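Side-chain contacts in Thiol:disulfide interchange protein (Klebsiella pneumoniae, PDB 6DXN), which probably acts as a periplasmic thiol oxidoreductase of the DsbA family, passing disulfide bonds to other proteins by thiol-disulfide exchange: residues Ala38-Glu41 with Val45-Ala48; Ala166-Ala169 with Thr175-Glu178. All blocks are in the same frame, centred on the assembly; numbering follows the deposited sequence.

Contact 1: residues Ala38-Glu41 with Val45-Ala48; sequences AFAE and VDTA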
loop_
_atom_site.group_PDB
_atom_site.type_symbol
_atom_site.label_atom_id
_atom_site.label_comp_id
_atom_site.label_asym_id
_atom_site.label_seq_id
_atom_site.Cartn_x
_atom_site.Cartn_y
_atom_site.Cartn_z
ATOM N N ALA A 38 -6.772 -7.689 -4.632
ATOM C CA ALA A 38 -6.866 -9.025 -4.002
ATOM C C ALA A 38 -6.121 -9.036 -2.653
ATOM O O ALA A 38 -6.592 -9.627 -1.669
ATOM C CB ALA A 38 -6.336 -10.081 -4.950
ATOM N N PHE A 39 -4.980 -8.348 -2.601
ATOM C CA PHE A 39 -4.171 -8.271 -1.372
ATOM C C PHE A 39 -4.927 -7.541 -0.248
ATOM O O PHE A 39 -4.751 -7.857 0.936
ATOM C CB PHE A 39 -2.823 -7.627 -1.693
ATOM C CG PHE A 39 -1.777 -8.617 -2.123
ATOM C CD1 PHE A 39 -2.055 -9.582 -3.080
ATOM C CD2 PHE A 39 -0.503 -8.575 -1.580
ATOM C CE1 PHE A 39 -1.093 -10.510 -3.451
ATOM C CE2 PHE A 39 0.462 -9.491 -1.973
ATOM C CZ PHE A 39 0.164 -10.452 -2.909
ATOM N N ALA A 40 -5.790 -6.596 -0.621
ATOM C CA ALA A 40 -6.515 -5.820 0.370
ATOM C C ALA A 40 -7.915 -6.379 0.651
ATOM O O ALA A 40 -8.464 -6.073 1.707
ATOM C CB ALA A 40 -6.617 -4.386 -0.089
ATOM N N GLU A 41 -8.476 -7.198 -0.258
ATOM C CA GLU A 41 -9.892 -7.608 -0.103
ATOM C C GLU A 41 -10.144 -9.112 -0.325
ATOM O O GLU A 41 -11.074 -9.652 0.282
ATOM C CB GLU A 41 -10.733 -6.755 -1.069
ATOM C CG GLU A 41 -12.235 -7.011 -1.018
ATOM C CD GLU A 41 -12.744 -8.220 -1.792
ATOM O OE1 GLU A 41 -12.071 -8.639 -2.755
ATOM O OE2 GLU A 41 -13.808 -8.752 -1.421
ATOM N N VAL A 45 -3.917 -10.286 2.346
ATOM C CA VAL A 45 -2.527 -10.287 2.732
ATOM C C VAL A 45 -2.319 -9.137 3.727
ATOM O O VAL A 45 -1.536 -9.253 4.662
ATOM C CB VAL A 45 -1.604 -10.101 1.513
ATOM C CG1 VAL A 45 -0.167 -9.842 1.920
ATOM C CG2 VAL A 45 -1.693 -11.265 0.544
ATOM N N ASP A 46 -3.048 -8.034 3.509
ATOM C CA ASP A 46 -2.881 -6.813 4.325
ATOM C C ASP A 46 -3.343 -7.029 5.773
ATOM O O ASP A 46 -2.654 -6.613 6.687
ATOM C CB ASP A 46 -3.607 -5.618 3.707
ATOM C CG ASP A 46 -2.951 -5.039 2.463
ATOM O OD1 ASP A 46 -1.840 -5.483 2.102
ATOM O OD2 ASP A 46 -3.548 -4.135 1.884
ATOM N N THR A 47 -4.520 -7.636 5.974
ATOM C CA THR A 47 -5.010 -7.886 7.361
ATOM C C THR A 47 -4.085 -8.895 8.063
ATOM O O THR A 47 -3.735 -8.731 9.247
ATOM C CB THR A 47 -6.472 -8.351 7.363
ATOM O OG1 THR A 47 -7.268 -7.299 6.818
ATOM C CG2 THR A 47 -6.999 -8.689 8.743
ATOM N N ALA A 48 -3.682 -9.930 7.323
ATOM C CA ALA A 48 -2.806 -10.982 7.865
ATOM C C ALA A 48 -1.539 -10.351 8.463
ATOM O O ALA A 48 -1.172 -10.604 9.627
ATOM C CB ALA A 48 -2.484 -11.981 6.779
HETATM O O HOH W 1 -6.679 -7.255 4.066
#

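Contact 2: residues Ala166-Ala169 with Thr175-Glu178; sequences ASLA and TYAE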
loop_
_atom_site.group_PDB
_atom_site.type_symbol
_atom_site.label_atom_id
_atom_site.label_comp_id
_atom_site.label_asym_id
_atom_site.label_seq_id
_atom_site.Cartn_x
_atom_site.Cartn_y
_atom_site.Cartn_z
ATOM N N ALA A 166 5.770 -14.187 -5.492
ATOM C CA ALA A 166 5.488 -15.493 -6.112
ATOM C C ALA A 166 6.184 -16.654 -5.386
ATOM O O ALA A 166 5.824 -17.812 -5.594
ATOM C CB ALA A 166 5.899 -15.450 -7.566
ATOM N N SER A 167 7.136 -16.344 -4.502
ATOM C CA SER A 167 7.943 -17.392 -3.843
ATOM C C SER A 167 7.193 -18.145 -2.733
ATOM O O SER A 167 7.591 -19.276 -2.386
ATOM C CB SER A 167 9.217 -16.794 -3.284
ATOM O OG SER A 167 8.975 -16.040 -2.089
ATOM N N LEU A 168 6.128 -17.546 -2.191
ATOM C CA LEU A 168 5.403 -18.080 -1.010
ATOM C C LEU A 168 4.487 -19.277 -1.337
ATOM O O LEU A 168 4.256 -19.617 -2.488
ATOM C CB LEU A 168 4.605 -16.930 -0.388
ATOM C CG LEU A 168 5.439 -15.782 0.188
ATOM C CD1 LEU A 168 4.591 -14.536 0.398
ATOM C CD2 LEU A 168 6.122 -16.194 1.483
ATOM N N ALA A 169 3.979 -19.886 -0.254
ATOM C CA ALA A 169 3.099 -21.062 -0.230
ATOM C C ALA A 169 1.962 -20.898 -1.238
ATOM O O ALA A 169 1.250 -19.899 -1.212
ATOM C CB ALA A 169 2.560 -21.258 1.165
ATOM N N THR A 175 -3.299 -19.685 3.386
ATOM C CA THR A 175 -1.960 -20.149 3.724
ATOM C C THR A 175 -0.940 -19.151 3.166
ATOM O O THR A 175 0.042 -18.809 3.836
ATOM C CB THR A 175 -1.740 -21.582 3.219
ATOM O OG1 THR A 175 -2.783 -22.398 3.761
ATOM C CG2 THR A 175 -0.390 -22.148 3.602
ATOM N N TYR A 176 -1.203 -18.670 1.945
ATOM C CA TYR A 176 -0.327 -17.705 1.295
ATOM C C TYR A 176 -0.202 -16.437 2.153
ATOM O O TYR A 176 0.918 -15.949 2.403
ATOM C CB TYR A 176 -0.828 -17.345 -0.108
ATOM C CG TYR A 176 0.029 -16.292 -0.761
ATOM C CD1 TYR A 176 -0.174 -14.951 -0.480
ATOM C CD2 TYR A 176 1.073 -16.629 -1.607
ATOM C CE1 TYR A 176 0.623 -13.969 -1.041
ATOM C CE2 TYR A 176 1.873 -15.656 -2.186
ATOM C CZ TYR A 176 1.653 -14.320 -1.890
ATOM O OH TYR A 176 2.429 -13.334 -2.424
ATOM N N ALA A 177 -1.354 -15.902 2.585
ATOM C CA ALA A 177 -1.401 -14.679 3.384
ATOM C C ALA A 177 -0.613 -14.869 4.689
ATOM O O ALA A 177 0.126 -13.983 5.094
ATOM C CB ALA A 177 -2.833 -14.284 3.656
ATOM N N GLU A 178 -0.772 -16.040 5.317
ATOM C CA GLU A 178 -0.073 -16.345 6.570
ATOM C C GLU A 178 1.441 -16.392 6.321
ATOM O O GLU A 178 2.208 -15.889 7.131
ATOM C CB GLU A 178 -0.538 -17.673 7.170
ATOM C CG GLU A 178 0.045 -17.945 8.558
ATOM C CD GLU A 178 -0.249 -19.321 9.137
ATOM O OE1 GLU A 178 -0.242 -20.302 8.360
ATOM O OE2 GLU A 178 -0.497 -19.410 10.368
#

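Contact 1: residues Ala38-Glu41 with Val45-Ala48
Phe39 O is approached by two successive backbone nitrogens across the short break between helices 34-41 and 45-52. Asp46 N donates a nearly straight hydrogen bond to it, 3.1 Å from Phe39 O with an angle of 166° at the hydrogen, while Val45 N stands 2.9 Å from Phe39 O. The Asp46 bond links the start of helix 45-52 to helix 34-41. Beside this polar join, the side chains of Phe39 and Val45 run the same way, and Val45 CG2 sits over the middle of the Phe39 ring, 3.6 Å from its centroid. This is a CH-pi contact only 11° off the ring normal. The valine torsion explains it: with CG1 anti to the backbone N (chi1 169°), CG2 stands beside that nitrogen and anti to the carbonyl carbon, which places it over the ring face, and Val45 CG1 lies 3.7 Å from Phe39 CD2. In this thioredoxin fold, the helix that starts at the Cys33-Cys36 CxxC motif, predicted to be redox-active though its disulfide is not formed here, is followed almost at once by a second helix, and the contact joins the two across the short link between them. Phe39 and Val45 both go on to touch helix 173-188, where each meets Met180. On the other flank of the hydrogen bond, Asp46 OD2 lies 3.7 Å from Ala40 CB. That same oxygen makes a salt bridge to Lys61, and Asp46 OD1 comes close to Glu27 OE1. Farther along, a water bridges Ala40 O and Thr47 OG1: it donates to Ala40 O at 3.2 Å from that oxygen and pairs with Thr47 OG1, 2.8 Å from the water oxygen.

Contact 2: residues Ala166-Ala169 with Thr175-Glu178
Tyr176 extends its CG away from the backbone N (chi1 177°), while Leu168 turns its own CG back beside the backbone N (chi1 -65°), and these two choices bring leucine and ring together at about a right angle. The setting is the last beta-alpha connection of the thioredoxin fold: the loop leaving strand 161-163 folds against the early turns of the closing helix 173-188. Leu168 touches the tyrosine at two points. Its CB lies 3.5 Å from Tyr176 CE2, obliquely to the ring, and its CD1 reaches the phenolic end, 3.7 Å from Tyr176 CZ. The next residue meets the ring through its backbone instead. Ala169 O lies at the ring edge, in its plane, 3.3 Å from Tyr176 CD2, where a carbonyl oxygen faces the slightly positive rim of the aromatic ring. The loop is fastened to the helix by a polar link as well, since Ala169 N gives a hydrogen bond to Asp179 OD2. At the far end of the tyrosine the hydroxyl is hydrogen-bonded to Asn165 O, which fixes the tip of the ring against the start of the loop. Thr175 divides its two branches: OG1 is hydrogen-bonded to Asp172, and CG2 packs on the loop, 3.9 Å from Ala169 CB.

Overall arrangement
Contact 1 closes before contact 2 opens along the chain, yet their centres are only about 12 Å apart, and both lie on the same side of the chain's centre, within the DsbA-like thioredoxin family region. They meet directly: Val45 CG2 lies 3.9 Å from Tyr176 CE1, Ala48 CB lies 3.7 Å from Ala177 O, and Phe39 CZ lies 3.7 Å from Tyr176 OH. Helices 34-41 and 45-52 thus both pack on helix 173-188. A triethylene glycol, probably from the crystallisation liquor, lies about 3 Å from the Tyr176 side chain and about 5 Å from that of Phe39; it may mark a site like the hydrophobic groove of DsbA relatives.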